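Local coordinates for protein redox-sensing transcriptional repressor Rex (Thermoanaerobacter ethanolicus, PDB 3WG9) that probably represses transcription in response to the cellular NADH/NAD(+) balance, binding DNA as a homodimer through a winged-helix domain and the dinucleotide through a Rossmann domain, at residues 154-159 against 176-181. Numbering follows the deposited sequence.
Sequences IPKDNA and NFLPID
Ile-154 meets Leu-178 mainly through its backbone: the fork of the leucine faces the carbonyl oxygen, its methyls CD1 and CD2 each 3.2 Å from Ile-154 O, while the branched isoleucine brings CG1 to 4.3 Å from Leu-178 CD2. Pro-155 gives only its carbonyl, O lying 3.5 Å from Leu-178 CD1. Amphipathic Lys-156 touches with its aliphatic part: CA sits 3.7 Å from Leu-178 CD1 and, with CG turned beside the backbone N (chi1 -48°), the bent chain crosses the Ile-180 side chain at about a right angle, CB to NZ passing over methyl CD1. These loops follow strands 149-152 and 173-176, neighbours in the parallel sheet of the Rossmann fold, joined by a beta-alpha-beta crossover through helix 159-168; Ile-154 and Phe-177 belong to the dinucleotide site. The small Ala-159, starting that helix, turns its methyl toward Leu-178. Replacing this leucine by an alanine would probably open a gap between the loops, leaving the Ala-159 methyl and Ile-154 side chain without their apolar partner. Within 176-181, the short amide of Asn-176 suits an Asx turn: OD1 accepts a hydrogen bond from Leu-178 N, 3.1 Å off and above the carbonyl plane, while ND2 donates to Ile-180 O at 2.8 Å.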
ATOM      1  N   ILE B 154       3.448   8.149  13.209  1.00 38.54           N
ATOM      2  CA  ILE B 154       3.506   9.461  13.858  1.00 42.83           C
ATOM      3  C   ILE B 154       3.600  10.576  12.836  1.00 44.65           C
ATOM      4  O   ILE B 154       3.802  10.308  11.645  1.00 44.81           O
ATOM      5  CB  ILE B 154       4.740   9.551  14.739  1.00 43.95           C
ATOM      6  CG1 ILE B 154       5.925   8.797  14.123  1.00 44.03           C
ATOM      7  CG2 ILE B 154       4.418   9.031  16.134  1.00 44.19           C
ATOM      8  CD1 ILE B 154       7.180   9.257  14.773  1.00 48.91           C
ATOM      9  N   PRO B 155       3.491  11.847  13.275  1.00 48.94           N
ATOM     10  CA  PRO B 155       3.650  12.911  12.273  1.00 50.30           C
ATOM     11  C   PRO B 155       5.089  12.984  11.771  1.00 51.04           C
ATOM     12  O   PRO B 155       5.984  12.440  12.401  1.00 46.58           O
ATOM     13  CB  PRO B 155       3.303  14.189  13.054  1.00 52.04           C
ATOM     14  CG  PRO B 155       2.771  13.762  14.366  1.00 52.77           C
ATOM     15  CD  PRO B 155       3.290  12.388  14.633  1.00 50.02           C
ATOM     16  N   LYS B 156       5.328  13.676  10.658  1.00 55.43           N
ATOM     17  CA  LYS B 156       6.702  13.825  10.123  1.00 59.90           C
ATOM     18  C   LYS B 156       7.667  14.565  11.034  1.00 62.18           C
ATOM     19  O   LYS B 156       8.887  14.352  10.980  1.00 62.33           O
ATOM     20  CB  LYS B 156       6.639  14.547   8.788  1.00 62.66           C
ATOM     21  CG  LYS B 156       5.593  13.954   7.866  1.00 65.08           C
ATOM     22  CD  LYS B 156       5.508  14.774   6.598  1.00 71.35           C
ATOM     23  CE  LYS B 156       5.678  16.254   6.914  1.00 75.69           C
ATOM     24  NZ  LYS B 156       5.815  17.042   5.669  1.00 79.69           N
ATOM     25  N   ASP B 157       7.099  15.433  11.873  1.00 64.86           N
ATOM     26  CA  ASP B 157       7.820  16.176  12.908  1.00 67.76           C
ATOM     27  C   ASP B 157       9.087  15.492  13.446  1.00 66.47           C
ATOM     28  O   ASP B 157      10.186  15.761  12.969  1.00 68.39           O
ATOM     29  CB  ASP B 157       6.874  16.535  14.065  1.00 69.44           C
ATOM     30  CG  ASP B 157       5.989  17.737  13.751  1.00 75.28           C
ATOM     31  OD1 ASP B 157       6.462  18.876  13.978  1.00 81.60           O
ATOM     32  OD2 ASP B 157       4.827  17.550  13.300  1.00 78.19           O
ATOM     33  N   ASN B 158       8.973  14.649  14.465  1.00 65.13           N
ATOM     34  CA  ASN B 158      10.172  13.921  14.887  1.00 61.95           C
ATOM     35  C   ASN B 158      10.241  12.458  14.378  1.00 57.80           C
ATOM     36  O   ASN B 158      10.689  11.572  15.106  1.00 55.82           O
ATOM     37  CB  ASN B 158      10.463  14.042  16.410  1.00 63.55           C
ATOM     38  CG  ASN B 158      10.051  15.394  17.015  1.00 66.91           C
ATOM     39  OD1 ASN B 158       9.751  15.478  18.213  1.00 71.58           O
ATOM     40  ND2 ASN B 158      10.025  16.447  16.202  1.00 71.27           N
ATOM     41  N   ALA B 159       9.864  12.220  13.119  1.00 53.68           N
ATOM     42  CA  ALA B 159      10.018  10.899  12.505  1.00 49.08           C
ATOM     43  C   ALA B 159      11.424  10.327  12.264  1.00 47.01           C
ATOM     44  O   ALA B 159      11.651   9.156  12.569  1.00 43.80           O
ATOM     45  CB  ALA B 159       9.160  10.728  11.250  1.00 48.59           C
ATOM     46  N   ASN B 176       7.048   1.962   7.580  1.00 26.69           N
ATOM     47  CA  ASN B 176       6.926   3.417   7.724  1.00 28.26           C
ATOM     48  C   ASN B 176       5.662   3.916   6.983  1.00 28.03           C
ATOM     49  O   ASN B 176       5.641   3.843   5.779  1.00 26.01           O
ATOM     50  CB  ASN B 176       8.152   4.095   7.089  1.00 29.74           C
ATOM     51  CG  ASN B 176       8.025   5.623   7.043  1.00 33.36           C
ATOM     52  OD1 ASN B 176       7.389   6.245   7.914  1.00 30.66           O
ATOM     53  ND2 ASN B 176       8.565   6.225   5.974  1.00 33.59           N
ATOM     54  N   PHE B 177       4.650   4.404   7.693  1.00 27.53           N
ATOM     55  CA  PHE B 177       3.437   4.965   7.048  1.00 30.72           C
ATOM     56  C   PHE B 177       3.498   6.456   6.694  1.00 34.54           C
ATOM     57  O   PHE B 177       2.537   7.000   6.139  1.00 34.66           O
ATOM     58  CB  PHE B 177       2.222   4.755   7.923  1.00 28.61           C
ATOM     59  CG  PHE B 177       1.703   3.357   7.840  1.00 27.72           C
ATOM     60  CD1 PHE B 177       0.715   3.043   6.905  1.00 31.83           C
ATOM     61  CD2 PHE B 177       2.338   2.355   8.553  1.00 27.15           C
ATOM     62  CE1 PHE B 177       0.244   1.739   6.772  1.00 31.46           C
ATOM     63  CE2 PHE B 177       1.874   1.038   8.439  1.00 29.55           C
ATOM     64  CZ  PHE B 177       0.858   0.737   7.533  1.00 30.54           C
ATOM     65  N   LEU B 178       4.582   7.115   7.071  1.00 36.59           N
ATOM     66  CA  LEU B 178       4.674   8.537   6.803  1.00 42.27           C
ATOM     67  C   LEU B 178       5.125   8.766   5.394  1.00 44.69           C
ATOM     68  O   LEU B 178       6.047   8.091   4.933  1.00 43.66           O
ATOM     69  CB  LEU B 178       5.642   9.250   7.727  1.00 43.14           C
ATOM     70  CG  LEU B 178       6.080   8.837   9.131  1.00 49.58           C
ATOM     71  CD1 LEU B 178       6.411  10.157   9.843  1.00 52.79           C
ATOM     72  CD2 LEU B 178       5.137   7.961   9.958  1.00 49.03           C
ATOM     73  N   PRO B 179       4.547   9.794   4.749  1.00 48.58           N
ATOM     74  CA  PRO B 179       4.759  10.050   3.343  1.00 50.93           C
ATOM     75  C   PRO B 179       6.128  10.657   3.114  1.00 53.22           C
ATOM     76  O   PRO B 179       6.249  11.514   2.256  1.00 56.27           O
ATOM     77  CB  PRO B 179       3.668  11.086   3.018  1.00 52.70           C
ATOM     78  CG  PRO B 179       3.520  11.873   4.281  1.00 54.47           C
ATOM     79  CD  PRO B 179       3.721  10.837   5.388  1.00 49.39           C
ATOM     80  N   ILE B 180       7.138  10.199   3.838  1.00 53.82           N
ATOM     81  CA  ILE B 180       8.533  10.614   3.663  1.00 56.58           C
ATOM     82  C   ILE B 180       9.518   9.435   3.765  1.00 56.54           C
ATOM     83  O   ILE B 180       9.339   8.539   4.574  1.00 55.56           O
ATOM     84  CB  ILE B 180       8.873  11.626   4.740  1.00 58.14           C
ATOM     85  CG1 ILE B 180       8.355  13.000   4.303  1.00 62.54           C
ATOM     86  CG2 ILE B 180      10.363  11.644   5.052  1.00 60.03           C
ATOM     87  CD1 ILE B 180       8.393  14.007   5.428  1.00 66.87           C
ATOM     88  N   ASP B 181      10.557   9.437   2.946  1.00 57.11           N
ATOM     89  CA  ASP B 181      11.519   8.344   2.919  1.00 57.06           C
ATOM     90  C   ASP B 181      12.685   8.500   3.932  1.00 56.22           C
ATOM     91  O   ASP B 181      13.615   9.309   3.746  1.00 57.91           O
ATOM     92  CB  ASP B 181      11.980   8.065   1.485  1.00 57.38           C
ATOM     93  CG  ASP B 181      10.884   7.389   0.634  1.00 62.29           C
ATOM     94  OD1 ASP B 181       9.692   7.355   1.037  1.00 65.20           O
ATOM     95  OD2 ASP B 181      11.214   6.845  -0.440  1.00 66.27           O
TER